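Local coordinates for protein laccase (Botrytis aclada, PDB 3SQR) that oxidises phenolic substrates such as hydroquinones while reducing dioxygen to water at its copper centres, and probably takes part in lignin degradation, at residues I465-H470 and I512-D517; H470-V475 and D500-P505; L380-G385 and P496-V501. All coordinates share one frame; numbering follows the deposited sequence.

Contact 1 of 3, residues I465-H470 and I512-D517; sequences IHLHGH and IAFKLD. With CU (copper (II) ion), chain E.
Phe-514 has CG wedged between its own backbone N and carbonyl carbon (chi1 56°), and His-470 carries CG beside its backbone N (chi1 -58°). These settings swing the two rings together across the gap, so that Phe-514 CD2 lies 3.5 Å above the imidazole plane of His-470, over its centre. Because the planes are inclined at 45°, the pair is neither a parallel stack nor a T. The phenyl ring is shared: Leu-467 reaches over one face with CD2, 3.4 Å from Phe-514 CD1, in a CH-pi contact displaced toward the rim. The imidazole and the Asp-517 carboxylate run side by side in opposite directions, their planes almost parallel, and His-470 CE1 comes 3.2 Å from Lys-515 O near the ring plane. Water joins the polar groups. One molecule donates to Gly-469 O (2.8 Å) and to Asp-517 OD1 (2.7 Å); another sits in plane at the edge of His-470, bonded to ND1, Lys-515 N and Asp-517 OD2. Glu-542 holds His-470 NE2, which helps fix the ring's rotation, and Arg-129 forms a salt bridge with Asp-517. Just past the end of strand 463-467, His-468 NE2 binds copper at 2.0 Å beside His-170 and His-525. The alternating His-466-Leu-467-His-468 pattern is the His-X-His motif of multicopper oxidases, here turning its histidines to the copper cluster and its leucine into the core.

Contact 2 of 3, residues H470-V475 and D500-P505; sequences HDFFIV and DVAALP
Asp-500 meets Phe-472 through its backbone: its N lies over one face of the ring, its CA makes an off-centre CH-pi contact 4.3 Å from the ring centroid, and its O comes 3.3 Å from Phe-472 CE2. Its side chain leads away, but CB stays 4.0 Å from His-470 O and OD2 lies 4.1 Å from Asp-471 OD1. A water donates to Asp-500 OD2 (2.6 Å) and Asp-471 OD1 (2.8 Å), and a salt bridge from Arg-310 to Asp-500 probably eases the repulsion. Tyr-59 holds Asp-471 OD2, and Asp-500 OD1 bonds to the copper ligand His-126. Val-501 N passes obliquely by the phenyl ring and its side chain turns away, against His-466. Ala-502 points back, its methyl at the edge of Phe-472, where CB lies 3.5 Å from CZ; Ile-474 CD1 reaches the same CB at 3.5 Å. Phe-472, its CG between backbone N and carbonyl carbon (chi1 56°), brings CE2 and CZ to the 500-502 backbone, with Ala-502 N in the ring plane at the edge. Strands 472-474 and 501-504, inclined at 41°, belong to the facing sheets of a cupredoxin-type sandwich: 472-478 lies between 509-515 and 498-499, whereas 501-504 edges its sheet beside 463-467.

Contact 3 of 3, residues L380-G385 and P496-V501; sequences LALDVG and PPRRDV
The carbonyl oxygen of Leu-380 is gripped by both terminal nitrogens of Arg-498, NH2 at 2.7 Å and NH1 at 2.9 Å. The guanidinium meets it end-on, with the oxygen close to the guanidinium plane. NH2 uses a lone pair in the carbonyl plane (C=O...N 140°), while NH1 approaches almost straight along the C=O axis. The two bonds fix where the guanidinium end sits, while Leu-382 CD1 over its face and Tyr-59, bonded to NE, help to set its plane. Arg-498 arrives by an extended start followed by a bend at chi3 (76°), and Leu-382 then lies across it: its CD1 sits 3.5 Å above the guanidinium plane, over the centre. The aliphatic part of Leu-380 adds an approach of CB to Arg-498 NH2 at 3.8 Å. Arg-498 belongs to 498-499, the outermost strand of a sheet in the C-terminal cupredoxin domain of this laccase, and residues 380-385 are part of the long connection that leads from strand 344-348 into strand 387-398, so the arginine ties an incoming loop to a sheet edge. Further along, Pro-496 lies alongside Leu-382 and Val-384, its CD 3.9 Å from Leu-382 O and its CG 4.5 Å from Val-384 CG2. Just before it in the chain, Asn-495 bonds to the backbone N of Leu-382 and, through its own N, to Asp-383 OD1.

The three contacts form one continuous region, with centres 8 to 10 Å apart. Contacts 1 and 2 share His-470 and meet through probable backbone hydrogen bonds in both sheets of the sandwich: Phe-473 N to Ala-513 O at 2.7 Å in one, Ile-465 N to Ala-502 O at 2.7 Å in the other. Contact 3 continues the first sheet outward, Phe-472 N lying 2.8 Å from Arg-499 O. Contact 1 holds the copper-site histidines His-466 and His-468; Asp-500 and Val-501, shared by contacts 2 and 3, bring both near copper, the Val-501 side chain about 6 Å from a copper ion. Only the 380-385 side of contact 3 lies away from the sites.

Contact 1 of 3, residues I465-H470 and I512-D517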
loop_
_atom_site.group_PDB
_atom_site.type_symbol
_atom_site.label_atom_id
_atom_site.label_comp_id
_atom_site.label_asym_id
_atom_site.label_seq_id
_atom_site.Cartn_x
_atom_site.Cartn_y
_atom_site.Cartn_z
ATOM N N ILE A 465 -3.155 8.225 2.894
ATOM C CA ILE A 465 -1.868 8.611 3.490
ATOM C C ILE A 465 -1.308 7.347 4.127
ATOM O O ILE A 465 -1.997 6.670 4.927
ATOM C CB ILE A 465 -2.088 9.663 4.612
ATOM C CG1 ILE A 465 -2.720 10.918 4.011
ATOM C CG2 ILE A 465 -0.770 9.927 5.377
ATOM C CD1 ILE A 465 -1.847 11.589 2.958
ATOM N N HIS A 466 -0.079 7.029 3.747
ATOM C CA HIS A 466 0.627 5.871 4.235
ATOM C C HIS A 466 1.764 6.351 5.129
ATOM O O HIS A 466 2.552 7.218 4.719
ATOM C CB HIS A 466 1.228 5.124 3.047
ATOM C CG HIS A 466 2.109 3.985 3.452
ATOM N ND1 HIS A 466 3.215 3.577 2.720
ATOM C CD2 HIS A 466 1.980 3.114 4.469
ATOM C CE1 HIS A 466 3.769 2.560 3.344
ATOM N NE2 HIS A 466 3.034 2.261 4.400
ATOM N N LEU A 467 1.855 5.769 6.314
ATOM C CA LEU A 467 2.974 6.001 7.233
ATOM C C LEU A 467 3.849 4.762 7.298
ATOM O O LEU A 467 3.372 3.693 7.543
ATOM C CB LEU A 467 2.451 6.259 8.655
ATOM C CG LEU A 467 3.541 6.389 9.766
ATOM C CD1 LEU A 467 4.516 7.512 9.504
ATOM C CD2 LEU A 467 2.933 6.666 11.149
ATOM N N HIS A 468 5.157 4.916 7.114
ATOM C CA HIS A 468 6.097 3.827 7.202
ATOM C C HIS A 468 6.516 3.622 8.678
ATOM O O HIS A 468 6.460 4.557 9.489
ATOM C CB HIS A 468 7.326 4.174 6.343
ATOM C CG HIS A 468 7.093 4.096 4.889
ATOM N ND1 HIS A 468 7.891 3.339 4.053
ATOM C CD2 HIS A 468 6.160 4.667 4.099
ATOM C CE1 HIS A 468 7.418 3.421 2.825
ATOM N NE2 HIS A 468 6.394 4.234 2.823
ATOM N N GLY A 469 7.002 2.460 8.972
ATOM C CA GLY A 469 7.570 2.119 10.309
ATOM C C GLY A 469 6.621 2.026 11.486
ATOM O O GLY A 469 7.018 1.699 12.583
ATOM N N HIS A 470 5.333 2.232 11.260
ATOM C CA HIS A 470 4.327 2.272 12.298
ATOM C C HIS A 470 2.971 1.926 11.781
ATOM O O HIS A 470 2.593 2.377 10.691
ATOM C CB HIS A 470 4.123 3.662 12.909
ATOM C CG HIS A 470 5.360 4.239 13.486
ATOM N ND1 HIS A 470 5.648 4.128 14.816
ATOM C CD2 HIS A 470 6.414 4.889 12.919
ATOM C CE1 HIS A 470 6.802 4.711 15.065
ATOM N NE2 HIS A 470 7.295 5.176 13.938
ATOM N N ILE A 512 -3.507 11.302 13.081
ATOM C CA ILE A 512 -2.996 9.956 13.304
ATOM C C ILE A 512 -1.977 9.984 14.413
ATOM O O ILE A 512 -1.086 10.812 14.417
ATOM C CB ILE A 512 -2.384 9.341 12.002
ATOM C CG1 ILE A 512 -1.298 10.196 11.410
ATOM C CG2 ILE A 512 -3.484 9.001 10.978
ATOM C CD1 ILE A 512 -0.459 9.447 10.362
ATOM N N ALA A 513 -2.118 9.074 15.339
ATOM C CA ALA A 513 -1.206 8.931 16.461
ATOM C C ALA A 513 -0.328 7.704 16.281
ATOM O O ALA A 513 -0.771 6.666 15.785
ATOM C CB ALA A 513 -2.028 8.785 17.762
ATOM N N PHE A 514 0.921 7.811 16.708
ATOM C CA PHE A 514 1.762 6.625 16.844
ATOM C C PHE A 514 2.783 6.863 17.942
ATOM O O PHE A 514 2.958 7.990 18.381
ATOM C CB PHE A 514 2.432 6.294 15.512
ATOM C CG PHE A 514 3.232 7.418 14.929
ATOM C CD1 PHE A 514 2.647 8.358 14.088
ATOM C CD2 PHE A 514 4.618 7.524 15.165
ATOM C CE1 PHE A 514 3.334 9.361 13.582
ATOM C CE2 PHE A 514 5.332 8.527 14.577
ATOM C CZ PHE A 514 4.699 9.434 13.769
ATOM N N LYS A 515 3.283 5.766 18.497
ATOM C CA LYS A 515 4.207 5.787 19.615
ATOM C C LYS A 515 5.625 5.870 19.131
ATOM O O LYS A 515 6.005 5.279 18.084
ATOM C CB LYS A 515 4.003 4.530 20.434
ATOM C CG LYS A 515 4.652 4.638 21.803
ATOM C CD LYS A 515 4.258 3.542 22.669
ATOM C CE LYS A 515 4.951 3.722 24.022
ATOM N NZ LYS A 515 4.716 2.510 24.825
ATOM N N LEU A 516 6.450 6.589 19.896
ATOM C CA LEU A 516 7.854 6.663 19.610
ATOM C C LEU A 516 8.498 5.352 19.997
ATOM O O LEU A 516 9.011 5.191 21.101
ATOM C CB LEU A 516 8.459 7.888 20.359
ATOM C CG LEU A 516 8.265 9.222 19.630
ATOM C CD1 LEU A 516 6.924 9.362 19.066
ATOM C CD2 LEU A 516 8.606 10.425 20.560
ATOM N N ASP A 517 8.445 4.376 19.075
ATOM C CA ASP A 517 8.811 3.011 19.403
ATOM C C ASP A 517 9.705 2.360 18.334
ATOM O O ASP A 517 10.007 1.164 18.395
ATOM C CB ASP A 517 7.542 2.172 19.645
ATOM C CG ASP A 517 6.684 2.033 18.396
ATOM O OD1 ASP A 517 7.173 2.454 17.335
ATOM O OD2 ASP A 517 5.544 1.555 18.522
HETATM CU CU CU E . 5.322 4.487 1.157
HETATM O O HOH W 1 4.336 3.046 0.010
HETATM O O HOH W 2 6.288 1.022 15.235
HETATM O O HOH W 3 3.840 3.069 16.922
#

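Contact 2 of 3, residues H470-V475 and D500-P505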
loop_
_atom_site.group_PDB
_atom_site.type_symbol
_atom_site.label_atom_id
_atom_site.label_comp_id
_atom_site.label_asym_id
_atom_site.label_seq_id
_atom_site.Cartn_x
_atom_site.Cartn_y
_atom_site.Cartn_z
ATOM N N HIS A 470 5.333 2.232 11.260
ATOM C CA HIS A 470 4.327 2.272 12.298
ATOM C C HIS A 470 2.971 1.926 11.781
ATOM O O HIS A 470 2.593 2.377 10.691
ATOM C CB HIS A 470 4.123 3.662 12.909
ATOM C CG HIS A 470 5.360 4.239 13.486
ATOM N ND1 HIS A 470 5.648 4.128 14.816
ATOM C CD2 HIS A 470 6.414 4.889 12.919
ATOM C CE1 HIS A 470 6.802 4.711 15.065
ATOM N NE2 HIS A 470 7.295 5.176 13.938
ATOM N N ASP A 471 2.216 1.251 12.627
ATOM C CA ASP A 471 0.765 1.377 12.535
ATOM C C ASP A 471 0.356 2.629 13.273
ATOM O O ASP A 471 0.901 2.907 14.342
ATOM C CB ASP A 471 0.025 0.258 13.198
ATOM C CG ASP A 471 0.108 -1.056 12.440
ATOM O OD1 ASP A 471 0.443 -1.088 11.263
ATOM O OD2 ASP A 471 -0.224 -2.037 13.054
ATOM N N PHE A 472 -0.555 3.397 12.697
ATOM C CA PHE A 472 -1.058 4.587 13.386
ATOM C C PHE A 472 -2.459 4.384 13.886
ATOM O O PHE A 472 -3.146 3.453 13.452
ATOM C CB PHE A 472 -0.935 5.826 12.537
ATOM C CG PHE A 472 -1.611 5.733 11.208
ATOM C CD1 PHE A 472 -2.983 5.563 11.104
ATOM C CD2 PHE A 472 -0.869 5.806 10.062
ATOM C CE1 PHE A 472 -3.561 5.477 9.851
ATOM C CE2 PHE A 472 -1.457 5.755 8.804
ATOM C CZ PHE A 472 -2.769 5.575 8.706
ATOM N N PHE A 473 -2.870 5.289 14.770
ATOM C CA PHE A 473 -4.210 5.269 15.338
ATOM C C PHE A 473 -4.943 6.435 14.735
ATOM O O PHE A 473 -4.427 7.570 14.734
ATOM C CB PHE A 473 -4.065 5.494 16.842
ATOM C CG PHE A 473 -3.418 4.367 17.580
ATOM C CD1 PHE A 473 -2.089 4.051 17.461
ATOM C CD2 PHE A 473 -4.178 3.599 18.454
ATOM C CE1 PHE A 473 -1.527 2.996 18.225
ATOM C CE2 PHE A 473 -3.608 2.596 19.190
ATOM C CZ PHE A 473 -2.337 2.284 19.065
ATOM N N ILE A 474 -6.101 6.172 14.145
ATOM C CA ILE A 474 -6.879 7.236 13.534
ATOM C C ILE A 474 -7.690 7.923 14.642
ATOM O O ILE A 474 -8.788 7.484 14.967
ATOM C CB ILE A 474 -7.774 6.702 12.479
ATOM C CG1 ILE A 474 -6.980 5.886 11.437
ATOM C CG2 ILE A 474 -8.557 7.858 11.845
ATOM C CD1 ILE A 474 -7.873 5.449 10.207
ATOM N N VAL A 475 -7.092 8.925 15.250
ATOM C CA VAL A 475 -7.772 9.638 16.344
ATOM C C VAL A 475 -8.877 10.594 15.819
ATOM O O VAL A 475 -9.851 10.902 16.510
ATOM C CB VAL A 475 -6.813 10.256 17.316
ATOM C CG1 VAL A 475 -5.850 9.073 17.865
ATOM C CG2 VAL A 475 -6.035 11.447 16.796
ATOM N N ASP A 500 -2.207 1.214 8.591
ATOM C CA ASP A 500 -1.060 1.986 8.038
ATOM C C ASP A 500 -1.303 2.863 6.822
ATOM O O ASP A 500 -0.456 3.674 6.455
ATOM C CB ASP A 500 0.136 1.019 7.774
ATOM C CG ASP A 500 -0.178 -0.062 6.765
ATOM O OD1 ASP A 500 -0.417 0.315 5.602
ATOM O OD2 ASP A 500 -0.190 -1.272 7.168
ATOM N N VAL A 501 -2.518 2.788 6.264
ATOM C CA VAL A 501 -2.933 3.723 5.195
ATOM C C VAL A 501 -4.321 4.249 5.547
ATOM O O VAL A 501 -5.240 3.485 5.850
ATOM C CB VAL A 501 -2.977 3.096 3.787
ATOM C CG1 VAL A 501 -3.508 4.087 2.799
ATOM C CG2 VAL A 501 -1.633 2.617 3.338
ATOM N N ALA A 502 -4.492 5.557 5.577
ATOM C CA ALA A 502 -5.801 6.149 5.866
ATOM C C ALA A 502 -5.965 7.450 5.106
ATOM O O ALA A 502 -5.008 8.194 4.858
ATOM C CB ALA A 502 -5.940 6.392 7.392
ATOM N N ALA A 503 -7.186 7.716 4.728
ATOM C CA ALA A 503 -7.519 8.865 3.925
ATOM C C ALA A 503 -7.410 10.159 4.677
ATOM O O ALA A 503 -7.956 10.284 5.781
ATOM C CB ALA A 503 -8.955 8.722 3.374
ATOM N N LEU A 504 -6.700 11.101 4.086
ATOM C CA LEU A 504 -6.865 12.518 4.422
ATOM C C LEU A 504 -8.143 12.966 3.706
ATOM O O LEU A 504 -8.181 13.055 2.482
ATOM C CB LEU A 504 -5.704 13.340 3.933
ATOM C CG LEU A 504 -5.866 14.851 3.862
ATOM C CD1 LEU A 504 -6.247 15.421 5.219
ATOM C CD2 LEU A 504 -4.547 15.438 3.309
ATOM N N PRO A 505 -9.186 13.266 4.474
ATOM C CA PRO A 505 -10.438 13.652 3.780
ATOM C C PRO A 505 -10.297 14.907 2.994
ATOM O O PRO A 505 -9.738 15.834 3.461
ATOM C CB PRO A 505 -11.417 13.875 4.935
ATOM C CG PRO A 505 -10.892 12.950 6.015
ATOM C CD PRO A 505 -9.400 13.173 5.920
HETATM O O HOH W 4 -1.325 -2.231 9.357
#

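Contact 3 of 3, residues L380-G385 and P496-V501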
loop_
_atom_site.group_PDB
_atom_site.type_symbol
_atom_site.label_atom_id
_atom_site.label_comp_id
_atom_site.label_asym_id
_atom_site.label_seq_id
_atom_site.Cartn_x
_atom_site.Cartn_y
_atom_site.Cartn_z
ATOM N N LEU A 380 -7.311 -6.427 19.087
ATOM C CA LEU A 380 -6.385 -6.048 20.128
ATOM C C LEU A 380 -6.505 -4.560 20.446
ATOM O O LEU A 380 -6.019 -3.658 19.689
ATOM C CB LEU A 380 -4.945 -6.416 19.755
ATOM C CG LEU A 380 -3.908 -6.086 20.827
ATOM C CD1 LEU A 380 -3.677 -7.226 21.773
ATOM C CD2 LEU A 380 -2.574 -5.709 20.124
ATOM N N ALA A 381 -7.193 -4.260 21.541
ATOM C CA ALA A 381 -7.518 -2.895 21.886
ATOM C C ALA A 381 -6.320 -2.173 22.470
ATOM O O ALA A 381 -5.655 -2.668 23.399
ATOM C CB ALA A 381 -8.705 -2.855 22.948
ATOM N N LEU A 382 -6.009 -1.011 21.913
ATOM C CA LEU A 382 -4.897 -0.196 22.414
ATOM C C LEU A 382 -5.322 1.233 22.436
ATOM O O LEU A 382 -6.112 1.708 21.562
ATOM C CB LEU A 382 -3.656 -0.371 21.503
ATOM C CG LEU A 382 -3.069 -1.794 21.365
ATOM C CD1 LEU A 382 -1.995 -1.733 20.274
ATOM C CD2 LEU A 382 -2.509 -2.305 22.669
ATOM N N ASP A 383 -4.753 1.956 23.388
ATOM C CA ASP A 383 -5.020 3.366 23.554
ATOM C C ASP A 383 -3.833 4.241 23.339
ATOM O O ASP A 383 -2.690 3.850 23.579
ATOM C CB ASP A 383 -5.551 3.648 24.971
ATOM C CG ASP A 383 -6.858 2.934 25.253
ATOM O OD1 ASP A 383 -7.580 2.487 24.332
ATOM O OD2 ASP A 383 -7.190 2.821 26.443
ATOM N N VAL A 384 -4.116 5.460 22.904
ATOM C CA VAL A 384 -3.113 6.435 22.593
ATOM C C VAL A 384 -2.881 7.135 23.926
ATOM O O VAL A 384 -3.829 7.579 24.547
ATOM C CB VAL A 384 -3.601 7.452 21.542
ATOM C CG1 VAL A 384 -2.576 8.618 21.329
ATOM C CG2 VAL A 384 -3.894 6.722 20.197
ATOM N N GLY A 385 -1.629 7.189 24.335
ATOM C CA GLY A 385 -1.254 7.791 25.594
ATOM C C GLY A 385 -0.961 9.258 25.428
ATOM O O GLY A 385 -1.375 9.912 24.447
ATOM N N PRO A 496 -9.001 3.587 18.830
ATOM C CA PRO A 496 -9.501 4.039 17.544
ATOM C C PRO A 496 -9.014 3.098 16.426
ATOM O O PRO A 496 -8.265 2.176 16.683
ATOM C CB PRO A 496 -8.879 5.393 17.400
ATOM C CG PRO A 496 -7.590 5.246 18.111
ATOM C CD PRO A 496 -7.859 4.392 19.264
ATOM N N PRO A 497 -9.527 3.272 15.204
ATOM C CA PRO A 497 -8.949 2.434 14.144
ATOM C C PRO A 497 -7.430 2.517 14.102
ATOM O O PRO A 497 -6.819 3.522 14.442
ATOM C CB PRO A 497 -9.555 2.993 12.857
ATOM C CG PRO A 497 -10.755 3.826 13.336
ATOM C CD PRO A 497 -10.421 4.292 14.690
ATOM N N ARG A 498 -6.821 1.432 13.662
ATOM C CA ARG A 498 -5.373 1.328 13.690
ATOM C C ARG A 498 -4.982 0.553 12.459
ATOM O O ARG A 498 -5.506 -0.536 12.213
ATOM C CB ARG A 498 -4.927 0.601 14.969
ATOM C CG ARG A 498 -3.430 0.514 15.218
ATOM C CD ARG A 498 -3.145 -0.048 16.599
ATOM N NE ARG A 498 -3.335 -1.477 16.723
ATOM C CZ ARG A 498 -4.219 -2.086 17.523
ATOM N NH1 ARG A 498 -5.045 -1.382 18.237
ATOM N NH2 ARG A 498 -4.273 -3.392 17.603
ATOM N N ARG A 499 -4.081 1.159 11.675
ATOM C CA ARG A 499 -3.744 0.634 10.403
ATOM C C ARG A 499 -2.547 1.400 9.860
ATOM O O ARG A 499 -1.870 2.131 10.598
ATOM C CB ARG A 499 -4.962 0.714 9.464
ATOM C CG ARG A 499 -5.331 2.142 8.999
ATOM C CD ARG A 499 -6.616 2.204 8.148
ATOM N NE ARG A 499 -6.610 1.178 7.092
ATOM C CZ ARG A 499 -7.697 0.719 6.475
ATOM N NH1 ARG A 499 -8.901 1.127 6.821
ATOM N NH2 ARG A 499 -7.572 -0.253 5.580
ATOM N N ASP A 500 -2.207 1.214 8.591
ATOM C CA ASP A 500 -1.060 1.986 8.038
ATOM C C ASP A 500 -1.303 2.863 6.822
ATOM O O ASP A 500 -0.456 3.674 6.455
ATOM C CB ASP A 500 0.136 1.019 7.774
ATOM C CG ASP A 500 -0.178 -0.062 6.765
ATOM O OD1 ASP A 500 -0.417 0.315 5.602
ATOM O OD2 ASP A 500 -0.190 -1.272 7.168
ATOM N N VAL A 501 -2.518 2.788 6.264
ATOM C CA VAL A 501 -2.933 3.723 5.195
ATOM C C VAL A 501 -4.321 4.249 5.547
ATOM O O VAL A 501 -5.240 3.485 5.850
ATOM C CB VAL A 501 -2.977 3.096 3.787
ATOM C CG1 VAL A 501 -3.508 4.087 2.799
ATOM C CG2 VAL A 501 -1.633 2.617 3.338
#